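Local coordinates for protein 2-keto-3-deoxy-D-arabinonate dehydratase (Sulfolobus solfataricus, PDB 2Q18) that catalyses the removal of water from 2-dehydro-3-deoxy-D-arabinonate to give 2,5-dioxopentanoate, a metal-dependent step in the pentose oxidation pathway from D-arabinonate to 2-oxoglutarate, at residues E129-R134 / L282-K287; K211-G216 / I271-I276. One frame throughout, in Å; residues are numbered along the deposited sequence.

Contact 1 of 2, residues E129-R134 / L282-K287; sequences EAIAVR and LITPVK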
ATOM      1  N   GLU A 129     -22.378 -17.999  -8.711  1.00 23.42           N
ATOM      2  CA  GLU A 129     -22.906 -16.825  -8.023  1.00 23.33           C
ATOM      3  C   GLU A 129     -24.164 -16.363  -8.744  1.00 22.80           C
ATOM      4  O   GLU A 129     -24.384 -16.721  -9.898  1.00 23.43           O
ATOM      5  CB  GLU A 129     -21.845 -15.712  -7.973  1.00 23.16           C
ATOM      6  CG  GLU A 129     -20.498 -16.196  -7.407  1.00 22.93           C
ATOM      7  CD  GLU A 129     -19.385 -15.147  -7.459  1.00 24.84           C
ATOM      8  OE1 GLU A 129     -19.489 -14.178  -8.247  1.00 22.42           O
ATOM      9  OE2 GLU A 129     -18.395 -15.310  -6.710  1.00 23.34           O
ATOM     10  N   ALA A 130     -24.984 -15.567  -8.070  1.00 22.93           N
ATOM     11  CA  ALA A 130     -26.274 -15.168  -8.622  1.00 23.96           C
ATOM     12  C   ALA A 130     -26.208 -13.960  -9.556  1.00 25.05           C
ATOM     13  O   ALA A 130     -25.612 -12.928  -9.213  1.00 24.63           O
ATOM     14  CB  ALA A 130     -27.272 -14.906  -7.493  1.00 23.87           C
ATOM     15  N   ILE A 131     -26.819 -14.103 -10.732  1.00 24.17           N
ATOM     16  CA  ILE A 131     -27.160 -12.958 -11.575  1.00 24.61           C
ATOM     17  C   ILE A 131     -28.485 -12.382 -11.076  1.00 25.75           C
ATOM     18  O   ILE A 131     -29.184 -13.021 -10.278  1.00 26.48           O
ATOM     19  CB  ILE A 131     -27.244 -13.320 -13.086  1.00 24.92           C
ATOM     20  CG1 ILE A 131     -28.225 -14.479 -13.335  1.00 24.97           C
ATOM     21  CG2 ILE A 131     -25.851 -13.648 -13.634  1.00 23.73           C
ATOM     22  CD1 ILE A 131     -28.556 -14.729 -14.811  1.00 23.71           C
ATOM     23  N   ALA A 132     -28.832 -11.179 -11.527  1.00 24.73           N
ATOM     24  CA  ALA A 132     -30.010 -10.505 -11.000  1.00 24.98           C
ATOM     25  C   ALA A 132     -30.979 -10.055 -12.082  1.00 25.92           C
ATOM     26  O   ALA A 132     -30.589  -9.822 -13.230  1.00 25.83           O
ATOM     27  CB  ALA A 132     -29.605  -9.327 -10.108  1.00 25.31           C
ATOM     28  N   VAL A 133     -32.253  -9.973 -11.698  1.00 26.45           N
ATOM     29  CA  VAL A 133     -33.304  -9.388 -12.518  1.00 26.06           C
ATOM     30  C   VAL A 133     -33.704  -8.124 -11.787  1.00 26.89           C
ATOM     31  O   VAL A 133     -33.995  -8.170 -10.587  1.00 26.98           O
ATOM     32  CB  VAL A 133     -34.537 -10.341 -12.666  1.00 26.20           C
ATOM     33  CG1 VAL A 133     -35.685  -9.650 -13.392  1.00 25.07           C
ATOM     34  CG2 VAL A 133     -34.152 -11.617 -13.399  1.00 25.23           C
ATOM     35  N   ARG A 134     -33.698  -6.996 -12.495  1.00 27.29           N
ATOM     36  CA  ARG A 134     -34.093  -5.713 -11.916  1.00 28.11           C
ATOM     37  C   ARG A 134     -35.496  -5.810 -11.311  1.00 29.69           C
ATOM     38  O   ARG A 134     -36.361  -6.510 -11.844  1.00 29.45           O
ATOM     39  CB  ARG A 134     -34.071  -4.614 -12.988  1.00 28.23           C
ATOM     40  CG  ARG A 134     -32.678  -4.209 -13.500  1.00 27.96           C
ATOM     41  CD  ARG A 134     -32.780  -3.107 -14.571  1.00 28.06           C
ATOM     42  NE  ARG A 134     -33.525  -1.963 -14.049  1.00 25.22           N
ATOM     43  CZ  ARG A 134     -32.991  -0.803 -13.688  1.00 29.11           C
ATOM     44  NH1 ARG A 134     -31.687  -0.573 -13.836  1.00 27.06           N
ATOM     45  NH2 ARG A 134     -33.779   0.145 -13.200  1.00 27.02           N
ATOM     46  N   LEU A 282     -20.787 -22.209 -17.775  1.00 25.77           N
ATOM     47  CA  LEU A 282     -21.003 -21.195 -16.756  1.00 25.74           C
ATOM     48  C   LEU A 282     -22.403 -21.363 -16.174  1.00 25.76           C
ATOM     49  O   LEU A 282     -23.386 -21.372 -16.917  1.00 26.10           O
ATOM     50  CB  LEU A 282     -20.850 -19.791 -17.365  1.00 24.73           C
ATOM     51  CG  LEU A 282     -21.167 -18.575 -16.486  1.00 25.35           C
ATOM     52  CD1 LEU A 282     -20.118 -18.403 -15.388  1.00 22.69           C
ATOM     53  CD2 LEU A 282     -21.259 -17.312 -17.340  1.00 25.23           C
ATOM     54  N   ILE A 283     -22.487 -21.479 -14.851  1.00 25.45           N
ATOM     55  CA  ILE A 283     -23.755 -21.738 -14.172  1.00 25.69           C
ATOM     56  C   ILE A 283     -24.041 -20.676 -13.116  1.00 25.55           C
ATOM     57  O   ILE A 283     -23.249 -20.477 -12.194  1.00 26.40           O
ATOM     58  CB  ILE A 283     -23.775 -23.156 -13.519  1.00 25.53           C
ATOM     59  CG1 ILE A 283     -23.559 -24.243 -14.577  1.00 25.91           C
ATOM     60  CG2 ILE A 283     -25.081 -23.380 -12.748  1.00 25.19           C
ATOM     61  CD1 ILE A 283     -23.144 -25.603 -14.010  1.00 26.16           C
ATOM     62  N   THR A 284     -25.177 -19.998 -13.250  1.00 25.34           N
ATOM     63  CA  THR A 284     -25.557 -18.965 -12.295  1.00 25.31           C
ATOM     64  C   THR A 284     -27.034 -19.056 -11.901  1.00 27.26           C
ATOM     65  O   THR A 284     -27.914 -19.033 -12.772  1.00 27.27           O
ATOM     66  CB  THR A 284     -25.289 -17.535 -12.843  1.00 24.90           C
ATOM     67  OG1 THR A 284     -26.098 -17.305 -14.000  1.00 23.16           O
ATOM     68  CG2 THR A 284     -23.807 -17.329 -13.202  1.00 24.32           C
ATOM     69  N   PRO A 285     -27.312 -19.156 -10.587  1.00 28.01           N
ATOM     70  CA  PRO A 285     -28.686 -18.967 -10.114  1.00 28.34           C
ATOM     71  C   PRO A 285     -29.151 -17.529 -10.328  1.00 28.97           C
ATOM     72  O   PRO A 285     -28.325 -16.635 -10.552  1.00 28.41           O
ATOM     73  CB  PRO A 285     -28.604 -19.285  -8.617  1.00 27.85           C
ATOM     74  CG  PRO A 285     -27.161 -19.126  -8.262  1.00 28.94           C
ATOM     75  CD  PRO A 285     -26.379 -19.476  -9.489  1.00 28.36           C
ATOM     76  N   VAL A 286     -30.462 -17.318 -10.269  1.00 28.29           N
ATOM     77  CA  VAL A 286     -31.053 -16.014 -10.531  1.00 28.26           C
ATOM     78  C   VAL A 286     -31.721 -15.494  -9.267  1.00 29.96           C
ATOM     79  O   VAL A 286     -32.400 -16.239  -8.557  1.00 29.00           O
ATOM     80  CB  VAL A 286     -32.086 -16.088 -11.690  1.00 28.68           C
ATOM     81  CG1 VAL A 286     -32.746 -14.736 -11.932  1.00 28.08           C
ATOM     82  CG2 VAL A 286     -31.429 -16.592 -12.962  1.00 27.38           C
ATOM     83  N   LYS A 287     -31.501 -14.216  -8.985  1.00 30.98           N
ATOM     84  CA  LYS A 287     -32.176 -13.530  -7.899  1.00 33.83           C
ATOM     85  C   LYS A 287     -32.979 -12.360  -8.465  1.00 34.49           C
ATOM     86  O   LYS A 287     -32.431 -11.490  -9.150  1.00 33.44           O
ATOM     87  CB  LYS A 287     -31.159 -13.050  -6.852  1.00 34.75           C
ATOM     88  CG  LYS A 287     -31.717 -12.115  -5.783  1.00 41.19           C
ATOM     89  CD  LYS A 287     -32.565 -12.864  -4.755  1.00 51.05           C
ATOM     90  CE  LYS A 287     -33.314 -11.906  -3.836  1.00 53.72           C
ATOM     91  NZ  LYS A 287     -34.211 -12.650  -2.910  1.00 56.03           N
TER
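I131 offers both its backbone N and its O to segment 282-287: its N donates to P285 O at 3.0 Å, while its O accepts from K287 N at 2.9 Å. The first bond is noticeably bent (140° at the hydrogen), the second straighter at 162°. Further along, V133 N donates a hydrogen bond to K287 O. Since proline has no N-H to give, P285 suits a place where its carbonyl does the bonding, and A130 CA adds a CA-H...O contact to that same oxygen at 3.2 Å. These bonds make a parallel pairing in the mixed sheet of the FAH-family fold, with the short strand 131-133 at its edge within this chain. Side-chain packing gathers on the face of I131 and V286. With chi1 at 55°, I131 CG1 lies between its own backbone N and carbonyl carbon, in van der Waals contact with T284 OG1 at 3.6 Å; the I131 and T284 side chains cross at about a right angle. I131 CG1 also meets V286 CG2 at 3.9 Å. V286, branched at CB, serves two neighbours, its CG1 meeting V133 CG2 at 3.7 Å. With an alanine here, the loss of I131 CG1, CG2 and CD1 is likely to leave a gap beside T284 OG1 and V286 CG2, with A189 and V165 less well packed. On the opposite face A132 brings only its CB, 3.7 Å from K287 O, and K287 leads its amine away.

Contact 2 of 2, residues K211-G216 / I271-I276; sequences KIVREG and IVEITI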
ATOM      1  N   LYS A 211     -29.237 -22.961 -21.497  1.00 30.47           N
ATOM      2  CA  LYS A 211     -30.323 -23.645 -20.805  1.00 31.12           C
ATOM      3  C   LYS A 211     -30.798 -22.796 -19.638  1.00 30.46           C
ATOM      4  O   LYS A 211     -29.988 -22.295 -18.850  1.00 30.27           O
ATOM      5  CB  LYS A 211     -29.874 -25.014 -20.289  1.00 31.57           C
ATOM      6  CG  LYS A 211     -29.726 -26.069 -21.367  1.00 34.98           C
ATOM      7  CD  LYS A 211     -28.954 -27.291 -20.879  1.00 42.51           C
ATOM      8  CE  LYS A 211     -29.754 -28.125 -19.891  1.00 46.50           C
ATOM      9  NZ  LYS A 211     -29.046 -29.397 -19.549  1.00 51.54           N
ATOM     10  N   ILE A 212     -32.111 -22.613 -19.551  1.00 29.26           N
ATOM     11  CA  ILE A 212     -32.727 -22.021 -18.374  1.00 28.52           C
ATOM     12  C   ILE A 212     -33.479 -23.135 -17.650  1.00 30.01           C
ATOM     13  O   ILE A 212     -34.410 -23.733 -18.201  1.00 29.99           O
ATOM     14  CB  ILE A 212     -33.678 -20.860 -18.731  1.00 27.89           C
ATOM     15  CG1 ILE A 212     -32.930 -19.790 -19.551  1.00 29.03           C
ATOM     16  CG2 ILE A 212     -34.294 -20.268 -17.457  1.00 24.29           C
ATOM     17  CD1 ILE A 212     -33.826 -18.754 -20.235  1.00 29.42           C
ATOM     18  N   VAL A 213     -33.053 -23.421 -16.424  1.00 30.06           N
ATOM     19  CA  VAL A 213     -33.622 -24.506 -15.633  1.00 29.44           C
ATOM     20  C   VAL A 213     -34.492 -23.920 -14.530  1.00 30.36           C
ATOM     21  O   VAL A 213     -34.020 -23.135 -13.701  1.00 30.34           O
ATOM     22  CB  VAL A 213     -32.523 -25.435 -15.052  1.00 29.89           C
ATOM     23  CG1 VAL A 213     -33.146 -26.591 -14.259  1.00 29.99           C
ATOM     24  CG2 VAL A 213     -31.641 -25.979 -16.165  1.00 27.59           C
ATOM     25  N   ARG A 214     -35.773 -24.288 -14.548  1.00 30.42           N
ATOM     26  CA  ARG A 214     -36.745 -23.818 -13.572  1.00 31.46           C
ATOM     27  C   ARG A 214     -37.282 -25.016 -12.797  1.00 32.18           C
ATOM     28  O   ARG A 214     -37.891 -25.907 -13.384  1.00 31.85           O
ATOM     29  CB  ARG A 214     -37.893 -23.086 -14.276  1.00 31.26           C
ATOM     30  CG  ARG A 214     -38.912 -22.451 -13.336  1.00 31.78           C
ATOM     31  CD  ARG A 214     -39.747 -21.404 -14.065  1.00 34.93           C
ATOM     32  NE  ARG A 214     -38.914 -20.313 -14.567  1.00 34.95           N
ATOM     33  CZ  ARG A 214     -39.349 -19.306 -15.324  1.00 38.18           C
ATOM     34  NH1 ARG A 214     -38.496 -18.366 -15.722  1.00 31.19           N
ATOM     35  NH2 ARG A 214     -40.631 -19.224 -15.677  1.00 35.21           N
ATOM     36  N   GLU A 215     -37.044 -25.035 -11.486  1.00 33.15           N
ATOM     37  CA  GLU A 215     -37.443 -26.160 -10.630  1.00 34.57           C
ATOM     38  C   GLU A 215     -37.118 -27.525 -11.258  1.00 32.36           C
ATOM     39  O   GLU A 215     -37.965 -28.427 -11.278  1.00 31.83           O
ATOM     40  CB  GLU A 215     -38.936 -26.062 -10.263  1.00 34.70           C
ATOM     41  CG  GLU A 215     -39.257 -24.923  -9.296  1.00 37.63           C
ATOM     42  CD  GLU A 215     -40.748 -24.762  -9.031  1.00 41.17           C
ATOM     43  OE1 GLU A 215     -41.553 -24.863  -9.988  1.00 49.00           O
ATOM     44  OE2 GLU A 215     -41.114 -24.514  -7.860  1.00 48.17           O
ATOM     45  N   GLY A 216     -35.895 -27.655 -11.781  1.00 29.49           N
ATOM     46  CA  GLY A 216     -35.395 -28.906 -12.358  1.00 28.95           C
ATOM     47  C   GLY A 216     -35.759 -29.127 -13.814  1.00 29.40           C
ATOM     48  O   GLY A 216     -35.225 -30.019 -14.479  1.00 28.99           O
ATOM     49  N   ILE A 271     -32.049 -21.331 -12.878  1.00 27.36           N
ATOM     50  CA  ILE A 271     -30.636 -21.612 -13.088  1.00 27.97           C
ATOM     51  C   ILE A 271     -30.323 -21.417 -14.565  1.00 28.53           C
ATOM     52  O   ILE A 271     -30.930 -22.059 -15.430  1.00 27.55           O
ATOM     53  CB  ILE A 271     -30.223 -23.053 -12.654  1.00 28.03           C
ATOM     54  CG1 ILE A 271     -30.742 -23.412 -11.244  1.00 27.09           C
ATOM     55  CG2 ILE A 271     -28.708 -23.243 -12.782  1.00 27.82           C
ATOM     56  CD1 ILE A 271     -30.285 -22.498 -10.096  1.00 25.46           C
ATOM     57  N   VAL A 272     -29.378 -20.521 -14.840  1.00 28.08           N
ATOM     58  CA  VAL A 272     -28.930 -20.255 -16.200  1.00 27.16           C
ATOM     59  C   VAL A 272     -27.608 -20.972 -16.431  1.00 27.53           C
ATOM     60  O   VAL A 272     -26.643 -20.781 -15.684  1.00 27.68           O
ATOM     61  CB  VAL A 272     -28.792 -18.730 -16.469  1.00 27.19           C
ATOM     62  CG1 VAL A 272     -28.247 -18.466 -17.873  1.00 27.49           C
ATOM     63  CG2 VAL A 272     -30.130 -18.032 -16.275  1.00 26.03           C
ATOM     64  N   GLU A 273     -27.576 -21.809 -17.464  1.00 26.83           N
ATOM     65  CA  GLU A 273     -26.388 -22.576 -17.801  1.00 28.18           C
ATOM     66  C   GLU A 273     -26.004 -22.266 -19.231  1.00 27.72           C
ATOM     67  O   GLU A 273     -26.835 -22.363 -20.136  1.00 27.66           O
ATOM     68  CB  GLU A 273     -26.643 -24.078 -17.641  1.00 27.53           C
ATOM     69  CG  GLU A 273     -27.249 -24.477 -16.295  1.00 29.05           C
ATOM     70  CD  GLU A 273     -27.572 -25.969 -16.199  1.00 32.36           C
ATOM     71  OE1 GLU A 273     -27.407 -26.700 -17.202  1.00 37.10           O
ATOM     72  OE2 GLU A 273     -27.992 -26.412 -15.108  1.00 39.00           O
ATOM     73  N   ILE A 274     -24.746 -21.878 -19.430  1.00 27.22           N
ATOM     74  CA  ILE A 274     -24.244 -21.540 -20.757  1.00 26.61           C
ATOM     75  C   ILE A 274     -22.971 -22.317 -21.031  1.00 27.63           C
ATOM     76  O   ILE A 274     -21.994 -22.215 -20.283  1.00 27.37           O
ATOM     77  CB  ILE A 274     -23.997 -20.014 -20.933  1.00 26.47           C
ATOM     78  CG1 ILE A 274     -25.280 -19.227 -20.650  1.00 25.22           C
ATOM     79  CG2 ILE A 274     -23.479 -19.715 -22.347  1.00 24.66           C
ATOM     80  CD1 ILE A 274     -25.065 -17.765 -20.295  1.00 24.02           C
ATOM     81  N   THR A 275     -23.000 -23.099 -22.105  1.00 27.31           N
ATOM     82  CA  THR A 275     -21.874 -23.923 -22.492  1.00 28.38           C
ATOM     83  C   THR A 275     -21.258 -23.381 -23.773  1.00 28.55           C
ATOM     84  O   THR A 275     -21.974 -23.020 -24.709  1.00 28.19           O
ATOM     85  CB  THR A 275     -22.314 -25.396 -22.698  1.00 28.78           C
ATOM     86  OG1 THR A 275     -23.016 -25.847 -21.535  1.00 31.28           O
ATOM     87  CG2 THR A 275     -21.113 -26.307 -22.941  1.00 28.34           C
ATOM     88  N   ILE A 276     -19.929 -23.296 -23.793  1.00 29.04           N
ATOM     89  CA  ILE A 276     -19.193 -22.979 -25.013  1.00 29.45           C
ATOM     90  C   ILE A 276     -18.080 -24.000 -25.193  1.00 30.24           C
ATOM     91  O   ILE A 276     -17.373 -24.328 -24.237  1.00 30.77           O
ATOM     92  CB  ILE A 276     -18.620 -21.530 -25.016  1.00 29.26           C
ATOM     93  CG1 ILE A 276     -19.758 -20.503 -24.918  1.00 28.50           C
ATOM     94  CG2 ILE A 276     -17.770 -21.286 -26.275  1.00 29.64           C
ATOM     95  CD1 ILE A 276     -19.329 -19.044 -25.079  1.00 28.91           C
TER
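V213 N donates to I271 O at 2.7 Å, an almost straight bond (174° at the hydrogen) lying in the carbonyl plane, and I271 N answers by donating to V213 O. Two residues away K211 N donates to E273 O and E273 N to K211 O, each at 2.8 Å, so strands 211-214 and 271-276 run antiparallel inside the mixed sheet of the FAH-family fold. Between these hydrogen-bonded pairs sits the non-hydrogen-bonded pair I212 and V272, whose apolar side chains suit the buried face: I212 reaches L266 and F220, V272 reaches L266 and D163. The other face, partly exposed, mixes charge with aliphatic groups. Here V213 CB packs on I271 CB at 4.1 Å, two branched residues that fit the extended backbone. E273 has CG beside its backbone N (chi1 -51°) and is extended beyond it, which carries the carboxylate across to strand 211-214. There its two oxygens divide the work, E273 OE2 resting against V213 CG2 at 3.8 Å while OE1 faces the lysine. K211, bent at chi3, runs its aliphatic chain obliquely past the glutamate; the salt bridge is long, with K211 NZ 3.9 Å from E273 OE1 and K211 CE just as near, at 3.8 Å.

After the N-terminal strands the chain reaches 129-134, then passes through strands 140-150 and 156-167, which carry the magnesium ligands E143, E145 and D164, before reaching 211-216. Contact 2 closes the shorter loop when 271-276 returns beside 211-216, and contact 1 closes the longer one when 282-287 pairs with 129-134; the first closure thus falls wholly within the second. Strands 271-276 and 280-288 follow each other and are sheet neighbours, with probable hydrogen bonds from L282 N to I274 O and from V272 N to T284 O. The two contacts therefore join successive strands of one sheet, from 131-133 at its edge to 207-214.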